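PDB 4OPC: conserved Archaeal protein from Sulfolobus acidocaldarius, which reduces the double bonds of the geranylgeranyl chains of archaeal membrane lipid precursors, using FAD as its cofactor. Local coordinates for residues G29-L34 with G114-D119; T122-I127 with F139-N144; K418-L423 with R439-V444. One frame throughout, in Å; residues are numbered along the deposited sequence. Where two conformers were deposited one is given.

Interaction 1: G29-L34 with G114-D119; sequences GLKILL and GVEIWD
Leu33 and Trp118 meet where two parallel strands, 32-35 and 116-118, form one edge of the Rossmann-type sheet of the FAD-binding fold. Leu33 sets its CD1 methyl over the face of the five-membered ring of Trp118, 3.5 Å from the ring centroid and 4° off the normal, a CH-pi contact. CD2 of Leu33 reaches the six-membered ring, 3.8 Å from Trp118 CZ3. With CG of Leu33 anti to the backbone N (chi1 176°), the fork lies across the indole at about a right angle.

The backbone ladder fixes this register: Glu116 N donates to Ile32 O, Leu34 N to Glu116 O at 2.8 Å, and Trp118 N to Leu34 O. Apolar branches meet on the other face, where Ile32 CG2 lies 3.9 Å from Val115 CG1 and Leu34 CD2 approaches Ile117 CG2; helix 16-25 packs against Ile32 and Leu34 there.

Before the ladder begins, two waters take its place; they share the N-H of Ile32, and both lie within bonding distance of Gly114 O. Gly114, with positive phi, is the C-prime residue of the Schellman motif ending helix 99-112.

Glu116 positions the indole from its edge while its OE1 bonds to Tyr7 OH. Trp118 NE1 donates to Glu116 OE2 at 2.8 Å, approaching from above the carboxylate plane.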
loop_
_atom_site.group_PDB
_atom_site.type_symbol
_atom_site.label_atom_id
_atom_site.label_comp_id
_atom_site.label_asym_id
_atom_site.label_seq_id
_atom_site.Cartn_x
_atom_site.Cartn_y
_atom_site.Cartn_z
ATOM N N GLY A 29 16.363 -11.560 21.071
ATOM C CA GLY A 29 17.445 -12.528 21.104
ATOM C C GLY A 29 17.633 -13.289 19.801
ATOM O O GLY A 29 18.403 -14.249 19.752
ATOM N N LEU A 30 16.930 -12.875 18.750
ATOM C CA LEU A 30 17.118 -13.460 17.427
ATOM C C LEU A 30 18.297 -12.804 16.719
ATOM O O LEU A 30 18.642 -11.656 16.999
ATOM C CB LEU A 30 15.861 -13.289 16.570
ATOM C CG LEU A 30 14.605 -14.058 16.989
ATOM C CD1 LEU A 30 13.441 -13.638 16.114
ATOM C CD2 LEU A 30 14.816 -15.564 16.904
ATOM N N LYS A 31 18.934 -13.548 15.824
ATOM C CA LYS A 31 20.002 -12.993 14.995
ATOM C C LYS A 31 19.383 -12.605 13.658
ATOM O O LYS A 31 19.007 -13.467 12.862
ATOM C CB LYS A 31 21.132 -14.007 14.794
ATOM C CG LYS A 31 22.370 -13.412 14.140
ATOM C CD LYS A 31 23.473 -14.442 13.969
ATOM C CE LYS A 31 24.663 -13.835 13.246
ATOM N NZ LYS A 31 25.209 -12.651 13.976
ATOM N N ILE A 32 19.248 -11.302 13.434
ATOM C CA ILE A 32 18.503 -10.769 12.303
ATOM C C ILE A 32 19.395 -9.877 11.471
ATOM O O ILE A 32 20.130 -9.052 12.009
ATOM C CB ILE A 32 17.302 -9.935 12.785
ATOM C CG1 ILE A 32 16.410 -10.765 13.715
ATOM C CG2 ILE A 32 16.492 -9.390 11.600
ATOM C CD1 ILE A 32 15.449 -9.938 14.555
ATOM N N LEU A 33 19.334 -10.062 10.156
ATOM C CA LEU A 33 20.016 -9.185 9.216
ATOM C C LEU A 33 18.993 -8.533 8.307
ATOM O O LEU A 33 18.147 -9.220 7.729
ATOM C CB LEU A 33 20.996 -9.984 8.353
ATOM C CG LEU A 33 21.717 -9.197 7.253
ATOM C CD1 LEU A 33 22.574 -8.077 7.836
ATOM C CD2 LEU A 33 22.559 -10.124 6.389
ATOM N N LEU A 34 19.074 -7.215 8.175
ATOM C CA LEU A 34 18.296 -6.525 7.147
ATOM C C LEU A 34 19.255 -5.920 6.140
ATOM O O LEU A 34 20.279 -5.344 6.510
ATOM C CB LEU A 34 17.402 -5.443 7.764
ATOM C CG LEU A 34 16.491 -4.624 6.847
ATOM C CD1 LEU A 34 15.247 -4.198 7.614
ATOM C CD2 LEU A 34 17.191 -3.389 6.290
ATOM N N GLY A 114 19.503 -4.610 18.352
ATOM C CA GLY A 114 20.093 -5.891 18.016
ATOM C C GLY A 114 20.058 -6.327 16.562
ATOM O O GLY A 114 20.702 -7.321 16.219
ATOM N N VAL A 115 19.328 -5.620 15.702
ATOM C CA VAL A 115 19.238 -6.007 14.292
ATOM C C VAL A 115 20.475 -5.521 13.538
ATOM O O VAL A 115 20.891 -4.375 13.700
ATOM C CB VAL A 115 17.956 -5.450 13.635
ATOM C CG1 VAL A 115 17.913 -5.780 12.145
ATOM C CG2 VAL A 115 16.727 -5.995 14.354
ATOM N N GLU A 116 21.089 -6.406 12.762
ATOM C CA GLU A 116 22.206 -6.012 11.916
ATOM C C GLU A 116 21.675 -5.457 10.599
ATOM O O GLU A 116 20.721 -5.999 10.042
ATOM C CB GLU A 116 23.136 -7.201 11.664
ATOM C CG GLU A 116 24.415 -6.820 10.951
ATOM C CD GLU A 116 25.453 -7.927 10.943
ATOM O OE1 GLU A 116 25.133 -9.061 11.358
ATOM O OE2 GLU A 116 26.595 -7.646 10.525
ATOM N N ILE A 117 22.277 -4.371 10.113
ATOM C CA ILE A 117 21.840 -3.731 8.873
ATOM C C ILE A 117 23.011 -3.501 7.927
ATOM O O ILE A 117 24.009 -2.889 8.310
ATOM C CB ILE A 117 21.179 -2.380 9.152
ATOM C CG1 ILE A 117 19.989 -2.567 10.098
ATOM C CG2 ILE A 117 20.754 -1.698 7.836
ATOM C CD1 ILE A 117 19.217 -1.301 10.392
ATOM N N TRP A 118 22.885 -3.999 6.698
ATOM C CA TRP A 118 23.863 -3.711 5.656
ATOM C C TRP A 118 23.201 -2.899 4.549
ATOM O O TRP A 118 22.309 -3.396 3.858
ATOM C CB TRP A 118 24.437 -4.996 5.054
ATOM C CG TRP A 118 25.117 -5.947 6.022
ATOM C CD1 TRP A 118 25.461 -5.710 7.326
ATOM C CD2 TRP A 118 25.511 -7.290 5.738
ATOM N NE1 TRP A 118 26.035 -6.836 7.868
ATOM C CE2 TRP A 118 26.076 -7.819 6.914
ATOM C CE3 TRP A 118 25.426 -8.101 4.603
ATOM C CZ2 TRP A 118 26.567 -9.122 6.984
ATOM C CZ3 TRP A 118 25.910 -9.399 4.676
ATOM C CH2 TRP A 118 26.476 -9.892 5.857
ATOM N N ASP A 119 23.624 -1.653 4.400
ATOM C CA ASP A 119 23.159 -0.820 3.299
ATOM C C ASP A 119 24.000 -1.078 2.051
ATOM O O ASP A 119 25.020 -1.794 2.094
ATOM C CB ASP A 119 23.145 0.676 3.682
ATOM C CG ASP A 119 24.542 1.293 3.759
ATOM O OD1 ASP A 119 25.523 0.567 4.037
ATOM O OD2 ASP A 119 24.668 2.518 3.574
HETATM O O HOH W 1 18.999 -9.333 15.764
HETATM O O HOH W 2 21.469 -9.747 14.802
#

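Interaction 2: T122-I127 with F139-N144; sequences TAMKPI and FNRRTN. With FDA (dihydroflavine-adenine dinucleotide), chain B.
Thr122 and Phe139 form an antiparallel hydrogen-bonded pair, each residue using both its backbone N and its O on the other. Phe139 N donates to Thr122 O at 2.9 Å and Thr122 N to Phe139 O at 3.0 Å.

The side chains on this face are joined more loosely. One water links Thr122 OG1, 2.8 Å away, with Arg141 NH1, whose N-H it accepts in the plane of the guanidinium; Ser37 OG gives the threonine hydroxyl a further partner. Phe139 CD2 lies over the centre of that guanidinium, 3.5 Å above its plane, while Met124 CE comes to its edge at NH1. Bent at chi2 (-61°), the methionine chain runs beside Phe139, with CG of Met124 4.1 Å from CB of Phe139.

At the end of strand 132-140, Asn140 OD1 satisfies two backbone donors of the turn. Arg142 N approaches in the carbonyl plane, and Thr143 N from above it, at 3.1 Å from Asn140 OD1; these bonds make an Asx turn and the wider Asx motif.

The side chain of Ala123 points away from residues 139-144, and its backbone serves the cofactor. Ala123 N donates to N1A of the dihydroflavine-adenine dinucleotide at 3.0 Å and its O accepts from N6A, so both groups on the pairing edge of the adenine are matched. Thr122 CG2 also lies near N6A. The ensemble is a beta hairpin with a classic bulge, Met124 and Lys125 both opposite Val137; its first strand recognises the adenine of FAD through main-chain atoms.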
loop_
_atom_site.group_PDB
_atom_site.type_symbol
_atom_site.label_atom_id
_atom_site.label_comp_id
_atom_site.label_asym_id
_atom_site.label_seq_id
_atom_site.Cartn_x
_atom_site.Cartn_y
_atom_site.Cartn_z
ATOM N N THR A 122 22.483 -5.751 -2.016
ATOM C CA THR A 122 21.355 -6.280 -2.774
ATOM C C THR A 122 21.285 -7.796 -2.647
ATOM O O THR A 122 22.291 -8.500 -2.803
ATOM C CB THR A 122 21.491 -5.904 -4.257
ATOM O OG1 THR A 122 21.568 -4.477 -4.389
ATOM C CG2 THR A 122 20.302 -6.415 -5.058
ATOM N N ALA A 123 20.097 -8.300 -2.335
ATOM C CA ALA A 123 19.858 -9.735 -2.413
ATOM C C ALA A 123 19.688 -10.082 -3.887
ATOM O O ALA A 123 18.717 -9.672 -4.530
ATOM C CB ALA A 123 18.644 -10.137 -1.591
ATOM N N MET A 124 20.657 -10.812 -4.426
ATOM C CA MET A 124 20.740 -11.080 -5.847
ATOM C C MET A 124 19.966 -12.307 -6.262
ATOM O O MET A 124 19.385 -12.337 -7.340
ATOM C CB MET A 124 22.196 -11.243 -6.266
ATOM C CG MET A 124 22.956 -9.928 -6.287
ATOM S SD MET A 124 22.232 -8.733 -7.458
ATOM C CE MET A 124 23.417 -7.385 -7.398
ATOM N N LYS A 125 19.976 -13.339 -5.433
ATOM C CA LYS A 125 19.192 -14.518 -5.770
ATOM C C LYS A 125 18.862 -15.336 -4.536
ATOM O O LYS A 125 19.599 -15.319 -3.550
ATOM C CB LYS A 125 19.888 -15.377 -6.822
ATOM C CG LYS A 125 21.095 -16.101 -6.330
ATOM C CD LYS A 125 21.686 -16.971 -7.436
ATOM C CE LYS A 125 23.060 -17.490 -7.049
ATOM N NZ LYS A 125 23.630 -18.412 -8.080
ATOM N N PRO A 126 17.730 -16.042 -4.578
ATOM C CA PRO A 126 17.361 -16.919 -3.465
ATOM C C PRO A 126 18.256 -18.139 -3.364
ATOM O O PRO A 126 18.786 -18.636 -4.364
ATOM C CB PRO A 126 15.945 -17.385 -3.831
ATOM C CG PRO A 126 15.450 -16.362 -4.800
ATOM C CD PRO A 126 16.651 -15.935 -5.577
ATOM N N ILE A 127 18.440 -18.607 -2.138
ATOM C CA ILE A 127 18.888 -19.973 -1.925
ATOM C C ILE A 127 17.600 -20.766 -1.783
ATOM O O ILE A 127 16.791 -20.487 -0.897
ATOM C CB ILE A 127 19.732 -20.124 -0.650
ATOM C CG1 ILE A 127 20.950 -19.198 -0.707
ATOM C CG2 ILE A 127 20.165 -21.585 -0.462
ATOM C CD1 ILE A 127 21.673 -19.100 0.604
ATOM N N PHE A 139 25.059 -9.263 -2.566
ATOM C CA PHE A 139 26.214 -8.497 -2.996
ATOM C C PHE A 139 26.265 -7.189 -2.218
ATOM O O PHE A 139 25.401 -6.319 -2.380
ATOM C CB PHE A 139 26.196 -8.234 -4.502
ATOM C CG PHE A 139 27.445 -7.583 -4.999
ATOM C CD1 PHE A 139 28.672 -7.952 -4.485
ATOM C CD2 PHE A 139 27.393 -6.590 -5.952
ATOM C CE1 PHE A 139 29.831 -7.347 -4.928
ATOM C CE2 PHE A 139 28.544 -5.985 -6.393
ATOM C CZ PHE A 139 29.760 -6.363 -5.879
ATOM N N ASN A 140 27.261 -7.087 -1.344
ATOM C CA ASN A 140 27.470 -5.917 -0.509
ATOM C C ASN A 140 28.421 -4.981 -1.238
ATOM O O ASN A 140 29.602 -5.276 -1.370
ATOM C CB ASN A 140 28.063 -6.369 0.831
ATOM C CG ASN A 140 28.252 -5.233 1.823
ATOM O OD1 ASN A 140 28.473 -4.083 1.454
ATOM N ND2 ASN A 140 28.173 -5.565 3.106
ATOM N N ARG A 141 27.901 -3.848 -1.703
ATOM C CA ARG A 141 28.696 -2.892 -2.469
ATOM C C ARG A 141 29.490 -1.902 -1.614
ATOM O O ARG A 141 30.254 -1.097 -2.139
ATOM C CB ARG A 141 27.824 -2.144 -3.483
ATOM C CG ARG A 141 27.519 -2.952 -4.725
ATOM C CD ARG A 141 26.752 -2.133 -5.741
ATOM N NE ARG A 141 26.663 -2.824 -7.024
ATOM C CZ ARG A 141 25.763 -3.760 -7.308
ATOM N NH1 ARG A 141 24.870 -4.130 -6.395
ATOM N NH2 ARG A 141 25.756 -4.331 -8.506
ATOM N N ARG A 142 29.287 -1.956 -0.303
ATOM C CA ARG A 142 30.162 -1.228 0.630
ATOM C C ARG A 142 31.493 -1.946 0.773
ATOM O O ARG A 142 32.540 -1.334 0.662
ATOM C CB ARG A 142 29.541 -1.097 2.021
ATOM C CG ARG A 142 28.334 -0.181 2.127
ATOM C CD ARG A 142 28.606 1.197 1.558
ATOM N NE ARG A 142 27.591 2.150 2.006
ATOM C CZ ARG A 142 27.590 3.439 1.686
ATOM N NH1 ARG A 142 28.521 3.930 0.885
ATOM N NH2 ARG A 142 26.652 4.241 2.162
ATOM N N THR A 143 31.430 -3.249 1.031
ATOM C CA THR A 143 32.633 -4.040 1.246
ATOM C C THR A 143 33.094 -4.733 -0.030
ATOM O O THR A 143 34.154 -5.367 -0.042
ATOM C CB THR A 143 32.398 -5.112 2.317
ATOM O OG1 THR A 143 31.389 -6.019 1.859
ATOM C CG2 THR A 143 31.934 -4.483 3.621
ATOM N N ASN A 144 32.309 -4.607 -1.096
ATOM C CA ASN A 144 32.603 -5.264 -2.365
ATOM C C ASN A 144 32.766 -6.782 -2.212
ATOM O O ASN A 144 33.750 -7.368 -2.673
ATOM C CB ASN A 144 33.847 -4.653 -3.010
ATOM C CG ASN A 144 34.026 -5.086 -4.449
ATOM O OD1 ASN A 144 33.052 -5.362 -5.151
ATOM N ND2 ASN A 144 35.275 -5.164 -4.891
HETATM P PA FDA B . 9.514 0.456 -0.536
HETATM O O1A FDA B . 9.538 0.488 -2.015
HETATM O O2A FDA B . 9.336 1.781 0.194
HETATM O O5B FDA B . 10.857 -0.199 -0.012
HETATM C C5B FDA B . 11.429 -1.338 -0.686
HETATM C C4B FDA B . 12.900 -1.355 -0.365
HETATM O O4B FDA B . 13.482 -2.581 -0.854
HETATM C C3B FDA B . 13.712 -0.210 -0.981
HETATM O O3B FDA B . 14.356 0.563 0.030
HETATM C C2B FDA B . 14.672 -0.919 -1.956
HETATM O O2B FDA B . 15.935 -0.280 -2.041
HETATM C C1B FDA B . 14.783 -2.301 -1.330
HETATM N N9A FDA B . 15.133 -3.405 -2.216
HETATM C C8A FDA B . 14.443 -3.831 -3.324
HETATM N N7A FDA B . 14.946 -4.907 -3.885
HETATM C C5A FDA B . 16.035 -5.215 -3.082
HETATM C C6A FDA B . 16.959 -6.278 -3.108
HETATM N N6A FDA B . 16.902 -7.290 -3.975
HETATM N N1A FDA B . 17.888 -6.320 -2.133
HETATM C C2A FDA B . 17.925 -5.330 -1.235
HETATM N N3A FDA B . 17.086 -4.303 -1.086
HETATM C C4A FDA B . 16.140 -4.320 -2.032
HETATM N N1 FDA B . 1.196 5.503 0.919
HETATM C C2 FDA B . 0.755 6.159 2.041
HETATM O O2 FDA B . 0.529 5.557 3.086
HETATM N N3 FDA B . 0.611 7.519 1.953
HETATM C C4 FDA B . 0.750 8.301 0.826
HETATM O O4 FDA B . 0.722 9.526 0.926
HETATM C C4X FDA B . 1.143 7.569 -0.316
HETATM N N5 FDA B . 1.350 8.237 -1.487
HETATM C C5X FDA B . 2.043 7.634 -2.516
HETATM C C6 FDA B . 2.500 8.382 -3.592
HETATM C C7 FDA B . 3.275 7.819 -4.594
HETATM C C7M FDA B . 3.853 8.704 -5.667
HETATM C C8 FDA B . 3.569 6.447 -4.548
HETATM C C8M FDA B . 4.470 5.819 -5.586
HETATM C C9 FDA B . 3.095 5.684 -3.478
HETATM C C9A FDA B . 2.356 6.265 -2.454
HETATM N N10 FDA B . 1.895 5.533 -1.335
HETATM C C10 FDA B . 1.407 6.208 -0.238
HETATM C "C1'" FDA B . 2.216 4.093 -1.168
HETATM C "C2'" FDA B . 3.436 3.910 -0.246
HETATM O "O2'" FDA B . 4.479 4.821 -0.604
HETATM C "C3'" FDA B . 3.979 2.483 -0.356
HETATM O "O3'" FDA B . 2.884 1.582 -0.249
HETATM C "C4'" FDA B . 4.986 2.079 0.730
HETATM O "O4'" FDA B . 6.006 3.063 0.893
HETATM C "C5'" FDA B . 5.604 0.734 0.431
HETATM O "O5'" FDA B . 6.619 0.430 1.409
HETATM P P FDA B . 7.538 -0.854 1.217
HETATM O O1P FDA B . 8.446 -0.894 2.376
HETATM O O2P FDA B . 6.710 -2.094 0.914
HETATM O O3P FDA B . 8.348 -0.581 -0.136
HETATM O O HOH W 3 24.047 -3.381 -3.743
#

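Interaction 3: K418-L423 with R439-V444; sequences KKIKEL and REVDNV
Glu422 OE2 receives Lys418 NZ at 2.9 Å, nearly end-on to its C-O bond, in a salt bridge spaced one turn apart along helix 410-425. This pair lies on the side of the helix turned from segment 439-444, and the contact between the segments is instead made by aliphatic groups.

Leu423 is central to it. Its CD1 methyl touches two valines, with Val444 CG2 3.8 Å and Val441 CG2 4.0 Å away; the leucine and each valine point in opposite senses as they pass alongside. The other methyl of Leu423, CD2, meets the carboxylate end of Glu440, whose OE2 is 3.8 Å off. Were Leu423 shortened to an alanine, the methyls of Val441 and Val444 would probably face a gap and the Glu440 side chain would lose this apolar neighbour.

The two segments form an antiparallel helix pair near the C-terminus, their axes 10.4 Å apart at closest approach and their directions differing by 170°. Deeper in the pair, Ile420 crosses Val441 at about a right angle. With CG1 anti to the backbone N (chi1 -157°), the Ile420 chain extends its CD1 to within 4.1 Å of Val441 CG1. Ile420 also packs on Ala346 and Ile350 of helix 332-357. At the exposed margin, the extended Lys419 chain passes obliquely over Val444, its CE 3.9 Å from Val444 CG2.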
loop_
_atom_site.group_PDB
_atom_site.type_symbol
_atom_site.label_atom_id
_atom_site.label_comp_id
_atom_site.label_asym_id
_atom_site.label_seq_id
_atom_site.Cartn_x
_atom_site.Cartn_y
_atom_site.Cartn_z
ATOM N N LYS A 418 -19.595 -7.399 -0.333
ATOM C CA LYS A 418 -19.954 -8.251 0.787
ATOM C C LYS A 418 -19.524 -9.690 0.524
ATOM O O LYS A 418 -18.973 -10.351 1.403
ATOM C CB LYS A 418 -21.467 -8.171 1.033
ATOM C CG LYS A 418 -21.981 -9.060 2.155
ATOM C CD LYS A 418 -23.453 -8.767 2.437
ATOM C CE LYS A 418 -24.046 -9.770 3.416
ATOM N NZ LYS A 418 -23.219 -9.896 4.649
ATOM N N LYS A 419 -19.746 -10.157 -0.701
ATOM C CA LYS A 419 -19.397 -11.521 -1.083
ATOM C C LYS A 419 -17.895 -11.789 -0.978
ATOM O O LYS A 419 -17.471 -12.807 -0.425
ATOM C CB LYS A 419 -19.871 -11.824 -2.504
ATOM C CG LYS A 419 -19.488 -13.215 -2.970
ATOM C CD LYS A 419 -20.370 -13.708 -4.100
ATOM C CE LYS A 419 -20.111 -15.187 -4.373
ATOM N NZ LYS A 419 -20.970 -15.720 -5.465
ATOM N N ILE A 420 -17.084 -10.891 -1.520
ATOM C CA ILE A 420 -15.648 -11.093 -1.442
ATOM C C ILE A 420 -15.156 -10.947 0.005
ATOM O O ILE A 420 -14.281 -11.695 0.436
ATOM C CB ILE A 420 -14.879 -10.214 -2.459
ATOM C CG1 ILE A 420 -13.508 -10.819 -2.771
ATOM C CG2 ILE A 420 -14.761 -8.778 -1.973
ATOM C CD1 ILE A 420 -12.763 -10.090 -3.877
ATOM N N LYS A 421 -15.757 -10.039 0.772
ATOM C CA LYS A 421 -15.341 -9.860 2.161
ATOM C C LYS A 421 -15.565 -11.151 2.938
ATOM O O LYS A 421 -14.694 -11.586 3.698
ATOM C CB LYS A 421 -16.085 -8.706 2.831
ATOM C CG LYS A 421 -15.498 -8.304 4.181
ATOM C CD LYS A 421 -14.907 -6.907 4.139
ATOM C CE LYS A 421 -14.505 -6.431 5.521
ATOM N NZ LYS A 421 -15.676 -6.305 6.425
ATOM N N GLU A 422 -16.717 -11.775 2.708
ATOM C CA GLU A 422 -17.053 -13.050 3.334
ATOM C C GLU A 422 -16.081 -14.169 2.947
ATOM O O GLU A 422 -15.717 -14.985 3.789
ATOM C CB GLU A 422 -18.495 -13.448 3.012
ATOM C CG GLU A 422 -19.526 -12.548 3.668
ATOM C CD GLU A 422 -20.947 -12.886 3.258
ATOM O OE1 GLU A 422 -21.125 -13.763 2.385
ATOM O OE2 GLU A 422 -21.887 -12.273 3.809
ATOM N N LEU A 423 -15.674 -14.214 1.681
ATOM C CA LEU A 423 -14.678 -15.187 1.257
ATOM C C LEU A 423 -13.385 -14.981 2.034
ATOM O O LEU A 423 -12.745 -15.946 2.450
ATOM C CB LEU A 423 -14.388 -15.088 -0.244
ATOM C CG LEU A 423 -15.287 -15.899 -1.174
ATOM C CD1 LEU A 423 -14.967 -15.575 -2.616
ATOM C CD2 LEU A 423 -15.101 -17.386 -0.910
ATOM N N ARG A 439 -9.572 -19.888 -6.494
ATOM C CA ARG A 439 -10.422 -19.986 -7.671
ATOM C C ARG A 439 -11.793 -19.355 -7.410
ATOM O O ARG A 439 -12.363 -18.717 -8.291
ATOM C CB ARG A 439 -10.534 -21.438 -8.152
ATOM C CG ARG A 439 -9.212 -21.987 -8.689
ATOM C CD ARG A 439 -9.358 -23.367 -9.319
ATOM N NE ARG A 439 -9.556 -24.422 -8.329
ATOM C CZ ARG A 439 -8.570 -25.085 -7.732
ATOM N NH1 ARG A 439 -7.307 -24.796 -8.013
ATOM N NH2 ARG A 439 -8.846 -26.033 -6.846
ATOM N N GLU A 440 -12.302 -19.506 -6.193
ATOM C CA GLU A 440 -13.547 -18.836 -5.823
ATOM C C GLU A 440 -13.412 -17.318 -5.906
ATOM O O GLU A 440 -14.306 -16.634 -6.413
ATOM C CB GLU A 440 -13.979 -19.213 -4.407
ATOM C CG GLU A 440 -14.492 -20.620 -4.233
ATOM C CD GLU A 440 -15.060 -20.832 -2.844
ATOM O OE1 GLU A 440 -14.308 -21.282 -1.954
ATOM O OE2 GLU A 440 -16.254 -20.530 -2.641
ATOM N N VAL A 441 -12.302 -16.789 -5.405
ATOM C CA VAL A 441 -12.088 -15.348 -5.421
ATOM C C VAL A 441 -11.952 -14.849 -6.856
ATOM O O VAL A 441 -12.580 -13.856 -7.242
ATOM C CB VAL A 441 -10.836 -14.947 -4.608
ATOM C CG1 VAL A 441 -10.583 -13.449 -4.743
ATOM C CG2 VAL A 441 -11.013 -15.334 -3.144
ATOM N N ASP A 442 -11.149 -15.557 -7.647
ATOM C CA ASP A 442 -10.971 -15.223 -9.058
ATOM C C ASP A 442 -12.307 -15.206 -9.788
ATOM O O ASP A 442 -12.559 -14.315 -10.599
ATOM C CB ASP A 442 -10.008 -16.200 -9.741
ATOM C CG ASP A 442 -8.552 -15.945 -9.368
ATOM O OD1 ASP A 442 -8.221 -14.807 -8.974
ATOM O OD2 ASP A 442 -7.735 -16.879 -9.496
ATOM N N ASN A 443 -13.166 -16.180 -9.498
ATOM C CA ASN A 443 -14.482 -16.210 -10.133
ATOM C C ASN A 443 -15.341 -14.992 -9.783
ATOM O O ASN A 443 -16.009 -14.426 -10.653
ATOM C CB ASN A 443 -15.227 -17.516 -9.825
ATOM C CG ASN A 443 -14.606 -18.715 -10.511
ATOM O OD1 ASN A 443 -13.811 -18.569 -11.441
ATOM N ND2 ASN A 443 -14.972 -19.912 -10.060
ATOM N N VAL A 444 -15.315 -14.583 -8.520
ATOM C CA VAL A 444 -16.051 -13.395 -8.103
ATOM C C VAL A 444 -15.562 -12.176 -8.882
ATOM O O VAL A 444 -16.354 -11.376 -9.379
ATOM C CB VAL A 444 -15.909 -13.143 -6.584
ATOM C CG1 VAL A 444 -16.440 -11.764 -6.207
ATOM C CG2 VAL A 444 -16.611 -14.234 -5.795
#

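In the fold
Interactions 1 and 2 are neighbours, with centres 15 Å apart, and strand 121-129 follows strand 116-118 in the chain. They touch through a salt bridge between Asp119 OD2 and Arg142 NH2, and Trp118 packs on Asn140. Both rest on strand pairing, but the first is mostly buried, parallel and lined with apolar branches, whereas the second is a surface contact, antiparallel, with a water bridge and the adenine of the cofactor. Interaction 3 stands apart: its nearest atoms are about 24 Å from interaction 2 and about 30 Å from interaction 1. Partly buried, it joins two helices by aliphatic packing, away from the cofactor and lipid sites.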